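Serine-pyruvate aminotransferase (AgxT) (Sulfolobus solfataricus, PDB 3ZRP) probably transfers the amino group of serine to pyruvate and that of alanine to glyoxylate, using pyridoxal 5'-phosphate as cofactor. Local coordinates at residues A[68-73]-A[180-185]; A[198-203]-A[221-226]. All coordinates share one frame; numbering follows the deposited sequence.

Overall arrangement
Interactions 1 and 2 sit side by side on one face of the large mixed sheet, their centres about 7 Å apart. Strands 182-186 and 197-202, one in each contact, are antiparallel neighbours in that sheet. Two polar bonds tie the contacts together. Asp181 OD1 and Ser203 OG lie 2.7 Å apart at the ends of the two strands, a probable hydrogen bond. Arg224 NH1 probably donates to Ser72 O at 2.8 Å. The cofactor lies nearer interaction 1: the side chain of Leu184 is about 6 Å from pyridoxal 5'-phosphate, that of Leu200 about 11 Å. Interaction 1 thus lies close to the cofactor pocket, near Gly63, and interaction 2 farther from it.

Interaction 1. Residues A[68-73]-A[180-185]; sequences ESVTSL and VDVYLT
The backbone of 68-73, which is helical at Glu68 and in 3-10 conformation at 70-73, lies over strand 182-186, with Val70 CA and Val182 CA 7.8 Å apart. Three apolar pairs span the gap. Leu73 and Val182 meet tip to tip, CD1 of Leu73 lying 3.5 Å from CG2 of Val182. The other methyl of Val182, CG1, lies 4.1 Å from CG2 of Val70, and these two side chains pass alongside each other in opposite directions. Val182 thus serves both partners, one with each branch. With its CG between backbone N and carbonyl carbon (chi1 63°), Leu184 brings CD2 to the same CG2 of Val70, the side chains crossing at about a right angle.

The turn is secured by its own hydroxyls. Thr71 OG1 bonds to Glu68 O at 2.7 Å, nearly in line with the C=O bond. Ser72 OG bonds to Ser69 O at 2.7 Å, in the carbonyl plane. Glu68 O also accepts the N-H of Thr71, and Ser69 O that of Ser72, so two donors grip each oxygen. Glu68 turns away from the strand and bonds to the backbone N of Tyr219 and Tyr220 of the second subunit. Across the buried interface the chemistry is purely apolar, so shape and exclusion of water probably hold 68-73 to the strand, while the hydroxyls of Thr71 and Ser72 bond within their own turn.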
# COMPACT_ATOMS: atom_id res chain seq x y z
N GLU A 68 3.36 -12.25 -2.43
CA GLU A 68 4.78 -12.23 -2.09
C GLU A 68 5.05 -12.46 -0.59
O GLU A 68 6.05 -13.11 -0.21
CB GLU A 68 5.43 -10.93 -2.60
CG GLU A 68 6.94 -10.85 -2.34
CD GLU A 68 7.65 -9.78 -3.22
OE1 GLU A 68 6.96 -9.00 -3.94
OE2 GLU A 68 8.87 -9.72 -3.15
N SER A 69 4.15 -11.96 0.26
CA SER A 69 4.25 -12.16 1.70
C SER A 69 4.26 -13.66 2.11
O SER A 69 4.66 -13.99 3.22
CB SER A 69 3.18 -11.38 2.45
OG SER A 69 1.92 -12.07 2.51
N VAL A 70 3.82 -14.55 1.22
CA VAL A 70 3.89 -16.02 1.45
C VAL A 70 5.34 -16.49 1.59
O VAL A 70 5.62 -17.49 2.25
CB VAL A 70 3.09 -16.80 0.38
CG1 VAL A 70 3.33 -18.31 0.49
CG2 VAL A 70 1.57 -16.46 0.46
N THR A 71 6.30 -15.73 1.05
CA THR A 71 7.74 -16.00 1.32
C THR A 71 8.10 -16.03 2.83
O THR A 71 9.17 -16.57 3.20
CB THR A 71 8.66 -15.03 0.56
OG1 THR A 71 8.37 -13.67 0.95
CG2 THR A 71 8.46 -15.22 -0.95
N SER A 72 7.22 -15.47 3.67
CA SER A 72 7.33 -15.48 5.13
C SER A 72 7.30 -16.90 5.68
O SER A 72 7.69 -17.15 6.84
CB SER A 72 6.17 -14.69 5.77
OG SER A 72 6.17 -13.29 5.39
N LEU A 73 6.80 -17.83 4.87
CA LEU A 73 6.65 -19.24 5.28
C LEU A 73 7.71 -20.17 4.68
O LEU A 73 7.63 -21.41 4.82
CB LEU A 73 5.24 -19.74 4.91
CG LEU A 73 4.08 -18.96 5.56
CD1 LEU A 73 2.75 -19.49 5.06
CD2 LEU A 73 4.11 -18.98 7.10
N VAL A 180 -6.84 -25.13 3.99
CA VAL A 180 -5.90 -24.26 3.25
C VAL A 180 -5.01 -23.59 4.29
O VAL A 180 -5.48 -23.25 5.39
CB VAL A 180 -6.64 -23.19 2.41
CG1 VAL A 180 -5.64 -22.20 1.68
CG2 VAL A 180 -7.54 -23.87 1.40
N ASP A 181 -3.74 -23.41 3.96
CA ASP A 181 -2.81 -22.77 4.90
C ASP A 181 -2.71 -21.27 4.77
O ASP A 181 -2.52 -20.58 5.78
CB ASP A 181 -1.46 -23.45 4.82
CG ASP A 181 -1.55 -24.90 5.23
OD1 ASP A 181 -1.88 -25.14 6.41
OD2 ASP A 181 -1.36 -25.77 4.35
N VAL A 182 -2.81 -20.78 3.53
CA VAL A 182 -2.95 -19.34 3.24
C VAL A 182 -4.01 -19.16 2.16
O VAL A 182 -3.89 -19.67 1.07
CB VAL A 182 -1.64 -18.68 2.68
CG1 VAL A 182 -1.88 -17.17 2.46
CG2 VAL A 182 -0.43 -18.91 3.63
N TYR A 183 -5.06 -18.41 2.48
CA TYR A 183 -6.06 -18.04 1.48
C TYR A 183 -5.94 -16.53 1.41
O TYR A 183 -5.93 -15.87 2.45
CB TYR A 183 -7.48 -18.49 1.92
CG TYR A 183 -8.29 -19.07 0.78
CD1 TYR A 183 -8.62 -18.28 -0.32
CD2 TYR A 183 -8.68 -20.42 0.78
CE1 TYR A 183 -9.34 -18.80 -1.40
CE2 TYR A 183 -9.42 -20.96 -0.28
CZ TYR A 183 -9.73 -20.14 -1.39
OH TYR A 183 -10.43 -20.62 -2.47
N LEU A 184 -5.75 -15.96 0.23
CA LEU A 184 -5.49 -14.53 0.18
C LEU A 184 -6.39 -13.85 -0.85
O LEU A 184 -6.92 -14.51 -1.78
CB LEU A 184 -3.99 -14.25 -0.07
CG LEU A 184 -3.43 -14.73 -1.42
CD1 LEU A 184 -3.70 -13.70 -2.54
CD2 LEU A 184 -1.92 -15.05 -1.33
N THR A 185 -6.61 -12.56 -0.65
CA THR A 185 -7.39 -11.76 -1.57
C THR A 185 -6.90 -10.29 -1.54
O THR A 185 -5.83 -9.98 -0.97
CB THR A 185 -8.93 -11.94 -1.34
OG1 THR A 185 -9.65 -11.35 -2.41
CG2 THR A 185 -9.42 -11.32 -0.02

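Interaction 2. Residues A[198-203]-A[221-226]; sequences GLLLLS and LDLRNW
Strand 197-202 of the large mixed sheet is met here by the start of helix 223-234, and Leu223 bridges the two. Its two methyls go to different residues of the strand. CD2 of Leu223 lies 4.1 Å from CD1 of Leu200, the two side chains crossing at a slant. CD1 of Leu223 reaches CD2 of Leu202 at 4.2 Å. Leu200 and Leu202 are two apart in the strand, so both point to the same face, and Leu223 spans them. The CG of Leu223 stands opposite its own carbonyl carbon (chi1 -65°); chi2 of 173° then sets CD1 anti to CA, toward Leu202, and leaves CD2 turned to Leu200.

Asp222 caps the start of the helix, whose first turn is weakly bonded. OD1 of Asp222 accepts the backbone N of Arg224 at 2.9 Å, from above the carboxylate plane. The same oxygen takes NH1 of Arg224 at 3.0 Å in a salt bridge, on the syn side but 34° out of that plane. The two donors come from opposite faces of the carboxylate. The guanidinium meets OD1 with its edge, almost exactly in its own plane. Arg224 NE also bonds to Gln213 O, which helps fix the group's orientation, and the N of Leu223 bonds to Ser72 OG.

Leu200 also packs on Ala66 and Ser69 of helix 63-69, and Leu223 on Ser69. A seven-stranded mixed sheet flanked by helices, here with 197-202 as its one antiparallel strand, is characteristic of the large domain of fold-type I PLP enzymes, class-V aminotransferases included.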
# COMPACT_ATOMS: atom_id res chain seq x y z
N GLY A 198 -3.78 -5.88 0.75
CA GLY A 198 -3.77 -7.32 0.53
C GLY A 198 -4.33 -7.95 1.79
O GLY A 198 -4.20 -7.36 2.86
N LEU A 199 -5.03 -9.09 1.67
CA LEU A 199 -5.68 -9.73 2.82
C LEU A 199 -5.34 -11.21 2.87
O LEU A 199 -5.39 -11.90 1.86
CB LEU A 199 -7.20 -9.57 2.75
CG LEU A 199 -7.83 -8.20 3.01
CD1 LEU A 199 -7.66 -7.35 1.81
CD2 LEU A 199 -9.31 -8.36 3.33
N LEU A 200 -5.00 -11.73 4.06
CA LEU A 200 -4.54 -13.12 4.16
C LEU A 200 -5.21 -13.79 5.34
O LEU A 200 -5.45 -13.14 6.32
CB LEU A 200 -3.00 -13.19 4.32
CG LEU A 200 -2.19 -12.56 3.15
CD1 LEU A 200 -1.68 -11.12 3.54
CD2 LEU A 200 -1.04 -13.42 2.73
N LEU A 201 -5.49 -15.07 5.20
CA LEU A 201 -5.99 -15.92 6.32
C LEU A 201 -5.07 -17.12 6.44
O LEU A 201 -4.90 -17.87 5.49
CB LEU A 201 -7.42 -16.35 6.07
CG LEU A 201 -8.05 -17.14 7.25
CD1 LEU A 201 -8.41 -16.17 8.37
CD2 LEU A 201 -9.26 -17.90 6.79
N LEU A 202 -4.50 -17.31 7.63
CA LEU A 202 -3.47 -18.30 7.86
C LEU A 202 -3.98 -19.40 8.79
O LEU A 202 -4.65 -19.13 9.79
CB LEU A 202 -2.22 -17.66 8.47
CG LEU A 202 -1.10 -17.21 7.50
CD1 LEU A 202 -1.61 -16.15 6.59
CD2 LEU A 202 0.10 -16.70 8.27
N SER A 203 -3.64 -20.63 8.44
CA SER A 203 -3.94 -21.79 9.27
C SER A 203 -3.05 -21.81 10.51
O SER A 203 -2.00 -21.13 10.55
CB SER A 203 -3.71 -23.06 8.46
OG SER A 203 -2.33 -23.25 8.26
N LEU A 221 7.28 -7.03 3.82
CA LEU A 221 6.35 -8.11 3.51
C LEU A 221 6.55 -9.35 4.35
O LEU A 221 5.99 -10.41 4.04
CB LEU A 221 6.35 -8.49 2.02
CG LEU A 221 6.02 -7.33 1.07
CD1 LEU A 221 6.06 -7.78 -0.39
CD2 LEU A 221 4.69 -6.68 1.39
N ASP A 222 7.37 -9.25 5.40
CA ASP A 222 7.43 -10.36 6.36
C ASP A 222 6.20 -10.25 7.25
O ASP A 222 6.02 -9.25 7.96
CB ASP A 222 8.74 -10.29 7.16
CG ASP A 222 8.87 -11.43 8.19
OD1 ASP A 222 7.94 -12.24 8.36
OD2 ASP A 222 9.94 -11.47 8.84
N LEU A 223 5.33 -11.26 7.16
CA LEU A 223 4.10 -11.33 7.93
C LEU A 223 4.34 -11.29 9.45
O LEU A 223 3.47 -10.81 10.19
CB LEU A 223 3.27 -12.56 7.54
CG LEU A 223 2.72 -12.57 6.10
CD1 LEU A 223 2.06 -13.92 5.78
CD2 LEU A 223 1.74 -11.36 5.87
N ARG A 224 5.54 -11.71 9.89
CA ARG A 224 5.94 -11.53 11.30
C ARG A 224 5.89 -10.08 11.78
O ARG A 224 5.59 -9.83 12.94
CB ARG A 224 7.33 -12.13 11.58
CG ARG A 224 7.42 -13.62 11.36
CD ARG A 224 8.87 -14.11 11.32
NE ARG A 224 8.89 -15.53 10.97
CZ ARG A 224 8.65 -16.01 9.76
NH1 ARG A 224 8.38 -15.19 8.74
NH2 ARG A 224 8.69 -17.32 9.56
N ASN A 225 6.20 -9.13 10.91
CA ASN A 225 6.18 -7.74 11.30
C ASN A 225 4.77 -7.16 11.44
O ASN A 225 4.58 -6.21 12.19
CB ASN A 225 7.04 -6.90 10.32
CG ASN A 225 8.50 -7.21 10.47
OD1 ASN A 225 8.97 -7.46 11.57
ND2 ASN A 225 9.24 -7.21 9.36
N TRP A 226 3.80 -7.72 10.73
CA TRP A 226 2.43 -7.21 10.78
C TRP A 226 1.60 -7.91 11.86
O TRP A 226 0.61 -7.36 12.33
CB TRP A 226 1.71 -7.37 9.45
CG TRP A 226 2.31 -6.47 8.45
CD1 TRP A 226 3.22 -6.82 7.49
CD2 TRP A 226 2.15 -5.04 8.35
NE1 TRP A 226 3.60 -5.70 6.79
CE2 TRP A 226 2.95 -4.60 7.28
CE3 TRP A 226 1.38 -4.09 9.04
CZ2 TRP A 226 3.03 -3.25 6.87
CZ3 TRP A 226 1.45 -2.75 8.66
CH2 TRP A 226 2.27 -2.34 7.56